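Long-range contact in beta-xylosidase (Uncultured organism, PDB 4MLG), which probably hydrolyses xylo-oligosaccharides to release xylose, as a beta-xylosidase of glycoside hydrolase family 43 with a beta-propeller fold: residues A[78-84]-A[106-111]. Residues are numbered along the deposited sequence; the frame is centred on the assembly and turned at random.
Sequences WAGRQLW and DIFRIG
Phe108 sets its CZ over one face of the Trp84 indole, near the centre and 3.4 Å from Trp84 CD2, and the two ring planes are inclined at 48°. A broad indole suits this place because it offers the phenyl a wide apolar surface while its NE1 still donates a hydrogen bond to Phe46 O. At the other, fully buried end, Trp78 brings CZ3 and CH2 of its six-membered ring up to Arg109 CB, with CZ3 3.6 Å from that atom. Gly111, lacking a side chain, leaves room for Trp78 CZ2, 3.8 Å from its backbone N. The strand parts of both segments belong to one antiparallel blade of the beta-propeller, and strand 94-102 runs between strands 81-91 and 108-115, so side chains make this contact across an intervening strand. The more open side is polar. There the Arg81 chain, extended from CG to NE (chi3 179°), reaches out to Asp106 and grips it side-on, NE to OD1 at 2.7 Å and NH2 to OD2 at 3.0 Å. The grip is skewed, for the guanidinium and carboxylate planes stand 74° apart and OD2 is approached from above the carboxylate plane. Arg81 NH1 has a second anionic partner, Asp44. A leucine in place of Arg81 would probably leave the carboxylates of Asp106 and Asp44 without their shared cation and Asp106 freer to turn.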
ATOM      1  N   TRP A  78      10.502  -0.611  -6.792  1.00 58.70           N
ATOM      2  CA  TRP A  78       9.226  -0.102  -6.295  1.00 58.34           C
ATOM      3  C   TRP A  78       9.391   1.247  -5.610  1.00 56.55           C
ATOM      4  O   TRP A  78       8.477   1.728  -4.941  1.00 54.82           O
ATOM      5  CB  TRP A  78       8.587  -1.103  -5.329  1.00 59.15           C
ATOM      6  CG  TRP A  78       9.389  -1.349  -4.079  1.00 58.55           C
ATOM      7  CD1 TRP A  78      10.443  -2.206  -3.938  1.00 59.21           C
ATOM      8  CD2 TRP A  78       9.191  -0.742  -2.795  1.00 57.18           C
ATOM      9  NE1 TRP A  78      10.916  -2.166  -2.648  1.00 58.54           N
ATOM     10  CE2 TRP A  78      10.165  -1.276  -1.926  1.00 57.65           C
ATOM     11  CE3 TRP A  78       8.286   0.200  -2.296  1.00 56.44           C
ATOM     12  CZ2 TRP A  78      10.261  -0.895  -0.587  1.00 56.81           C
ATOM     13  CZ3 TRP A  78       8.383   0.577  -0.968  1.00 56.27           C
ATOM     14  CH2 TRP A  78       9.362   0.029  -0.128  1.00 55.97           C
ATOM     15  N   ALA A  79      10.556   1.859  -5.797  1.00 57.43           N
ATOM     16  CA  ALA A  79      10.925   3.060  -5.056  1.00 57.38           C
ATOM     17  C   ALA A  79      10.028   4.266  -5.306  1.00 58.08           C
ATOM     18  O   ALA A  79       9.652   4.563  -6.441  1.00 59.09           O
ATOM     19  CB  ALA A  79      12.374   3.427  -5.325  1.00 56.67           C
ATOM     20  N   GLY A  80       9.692   4.949  -4.218  1.00 56.46           N
ATOM     21  CA  GLY A  80       9.029   6.235  -4.277  1.00 55.09           C
ATOM     22  C   GLY A  80      10.004   7.292  -3.801  1.00 56.13           C
ATOM     23  O   GLY A  80      10.637   7.969  -4.610  1.00 58.89           O
ATOM     24  N   ARG A  81      10.141   7.419  -2.484  1.00 53.58           N
ATOM     25  CA  ARG A  81      11.084   8.366  -1.896  1.00 52.11           C
ATOM     26  C   ARG A  81      11.373   8.071  -0.425  1.00 52.28           C
ATOM     27  O   ARG A  81      10.630   7.339   0.232  1.00 51.45           O
ATOM     28  CB  ARG A  81      10.572   9.801  -2.048  1.00 50.09           C
ATOM     29  CG  ARG A  81       9.207  10.048  -1.427  1.00 47.52           C
ATOM     30  CD  ARG A  81       8.668  11.408  -1.831  1.00 45.93           C
ATOM     31  NE  ARG A  81       7.344  11.668  -1.275  1.00 44.29           N
ATOM     32  CZ  ARG A  81       7.123  12.399  -0.189  1.00 42.92           C
ATOM     33  NH1 ARG A  81       8.140  12.947   0.461  1.00 42.12           N
ATOM     34  NH2 ARG A  81       5.884  12.588   0.246  1.00 42.23           N
ATOM     35  N   GLN A  82      12.474   8.639   0.065  1.00 52.02           N
ATOM     36  CA  GLN A  82      12.834   8.625   1.485  1.00 49.04           C
ATOM     37  C   GLN A  82      13.237   7.258   2.046  1.00 48.97           C
ATOM     38  O   GLN A  82      12.390   6.484   2.494  1.00 48.16           O
ATOM     39  CB  GLN A  82      11.723   9.259   2.332  1.00 47.12           C
ATOM     40  CG  GLN A  82      11.481  10.731   2.021  1.00 48.41           C
ATOM     41  CD  GLN A  82      10.191  11.254   2.621  1.00 49.00           C
ATOM     42  OE1 GLN A  82       9.108  10.756   2.320  1.00 49.39           O
ATOM     43  NE2 GLN A  82      10.302  12.264   3.476  1.00 49.35           N
ATOM     44  N   LEU A  83      14.537   6.976   2.018  1.00 50.43           N
ATOM     45  CA  LEU A  83      15.099   5.802   2.680  1.00 50.88           C
ATOM     46  C   LEU A  83      15.403   6.131   4.133  1.00 51.00           C
ATOM     47  O   LEU A  83      16.397   6.795   4.425  1.00 51.84           O
ATOM     48  CB  LEU A  83      16.394   5.363   1.997  1.00 52.45           C
ATOM     49  CG  LEU A  83      16.304   4.408   0.811  1.00 55.40           C
ATOM     50  CD1 LEU A  83      17.698   4.064   0.311  1.00 56.60           C
ATOM     51  CD2 LEU A  83      15.546   3.151   1.203  1.00 56.29           C
ATOM     52  N   TRP A  84      14.558   5.663   5.044  1.00 50.63           N
ATOM     53  CA  TRP A  84      14.735   5.980   6.456  1.00 51.88           C
ATOM     54  C   TRP A  84      15.522   4.901   7.207  1.00 53.09           C
ATOM     55  O   TRP A  84      16.270   4.138   6.595  1.00 54.41           O
ATOM     56  CB  TRP A  84      13.385   6.288   7.117  1.00 52.16           C
ATOM     57  CG  TRP A  84      12.823   7.630   6.704  1.00 52.31           C
ATOM     58  CD1 TRP A  84      13.327   8.471   5.751  1.00 52.72           C
ATOM     59  CD2 TRP A  84      11.664   8.287   7.240  1.00 52.92           C
ATOM     60  NE1 TRP A  84      12.555   9.603   5.658  1.00 53.47           N
ATOM     61  CE2 TRP A  84      11.528   9.516   6.561  1.00 53.81           C
ATOM     62  CE3 TRP A  84      10.729   7.955   8.224  1.00 53.86           C
ATOM     63  CZ2 TRP A  84      10.493  10.411   6.835  1.00 54.14           C
ATOM     64  CZ3 TRP A  84       9.703   8.846   8.495  1.00 54.40           C
ATOM     65  CH2 TRP A  84       9.594  10.058   7.803  1.00 54.18           C
ATOM     66  N   ASP A 106       3.230   7.064  -1.955  1.00 50.96           N
ATOM     67  CA  ASP A 106       3.657   7.742  -0.729  1.00 52.26           C
ATOM     68  C   ASP A 106       3.206   7.032   0.548  1.00 51.10           C
ATOM     69  O   ASP A 106       2.967   7.671   1.572  1.00 50.64           O
ATOM     70  CB  ASP A 106       3.213   9.211  -0.714  1.00 53.54           C
ATOM     71  CG  ASP A 106       4.271  10.149  -1.271  1.00 55.70           C
ATOM     72  OD1 ASP A 106       5.445   9.734  -1.374  1.00 55.65           O
ATOM     73  OD2 ASP A 106       3.931  11.308  -1.593  1.00 56.68           O
ATOM     74  N   ILE A 107       3.090   5.710   0.481  1.00 48.93           N
ATOM     75  CA  ILE A 107       2.769   4.912   1.658  1.00 47.13           C
ATOM     76  C   ILE A 107       4.012   4.157   2.111  1.00 45.64           C
ATOM     77  O   ILE A 107       4.635   3.447   1.318  1.00 45.12           O
ATOM     78  CB  ILE A 107       1.637   3.910   1.371  1.00 47.71           C
ATOM     79  CG1 ILE A 107       0.400   4.640   0.846  1.00 48.42           C
ATOM     80  CG2 ILE A 107       1.296   3.116   2.621  1.00 46.83           C
ATOM     81  CD1 ILE A 107      -0.769   3.725   0.537  1.00 49.56           C
ATOM     82  N   PHE A 108       4.380   4.313   3.381  1.00 43.70           N
ATOM     83  CA  PHE A 108       5.589   3.675   3.892  1.00 42.87           C
ATOM     84  C   PHE A 108       5.483   2.155   3.887  1.00 43.83           C
ATOM     85  O   PHE A 108       4.577   1.578   4.486  1.00 42.91           O
ATOM     86  CB  PHE A 108       5.948   4.189   5.290  1.00 42.03           C
ATOM     87  CG  PHE A 108       7.094   5.164   5.298  1.00 41.83           C
ATOM     88  CD1 PHE A 108       8.368   4.759   4.924  1.00 41.53           C
ATOM     89  CD2 PHE A 108       6.900   6.483   5.677  1.00 41.61           C
ATOM     90  CE1 PHE A 108       9.424   5.653   4.924  1.00 42.20           C
ATOM     91  CE2 PHE A 108       7.954   7.381   5.681  1.00 43.18           C
ATOM     92  CZ  PHE A 108       9.216   6.964   5.303  1.00 43.72           C
ATOM     93  N   ARG A 109       6.415   1.520   3.185  1.00 45.89           N
ATOM     94  CA  ARG A 109       6.503   0.069   3.138  1.00 48.55           C
ATOM     95  C   ARG A 109       7.901  -0.336   3.573  1.00 50.82           C
ATOM     96  O   ARG A 109       8.769   0.518   3.766  1.00 50.63           O
ATOM     97  CB  ARG A 109       6.228  -0.447   1.724  1.00 50.70           C
ATOM     98  CG  ARG A 109       4.872  -0.057   1.152  1.00 51.43           C
ATOM     99  CD  ARG A 109       3.730  -0.674   1.942  1.00 53.43           C
ATOM    100  NE  ARG A 109       2.455  -0.563   1.238  1.00 55.61           N
ATOM    101  CZ  ARG A 109       1.303  -1.040   1.699  1.00 56.61           C
ATOM    102  NH1 ARG A 109       1.259  -1.659   2.870  1.00 56.81           N
ATOM    103  NH2 ARG A 109       0.191  -0.896   0.989  1.00 56.25           N
ATOM    104  N   ILE A 110       8.119  -1.638   3.729  1.00 53.48           N
ATOM    105  CA  ILE A 110       9.429  -2.145   4.115  1.00 56.33           C
ATOM    106  C   ILE A 110       9.936  -3.155   3.093  1.00 57.98           C
ATOM    107  O   ILE A 110       9.268  -4.147   2.806  1.00 60.29           O
ATOM    108  CB  ILE A 110       9.396  -2.786   5.514  1.00 59.28           C
ATOM    109  CG1 ILE A 110       9.031  -1.737   6.567  1.00 59.65           C
ATOM    110  CG2 ILE A 110      10.738  -3.425   5.845  1.00 61.59           C
ATOM    111  CD1 ILE A 110       8.939  -2.282   7.978  1.00 60.11           C
ATOM    112  N   GLY A 111      11.117  -2.894   2.543  1.00 57.81           N
ATOM    113  CA  GLY A 111      11.684  -3.754   1.521  1.00 59.38           C
ATOM    114  C   GLY A 111      12.876  -4.549   2.015  1.00 59.79           C
ATOM    115  O   GLY A 111      13.419  -4.268   3.087  1.00 59.75           O
TER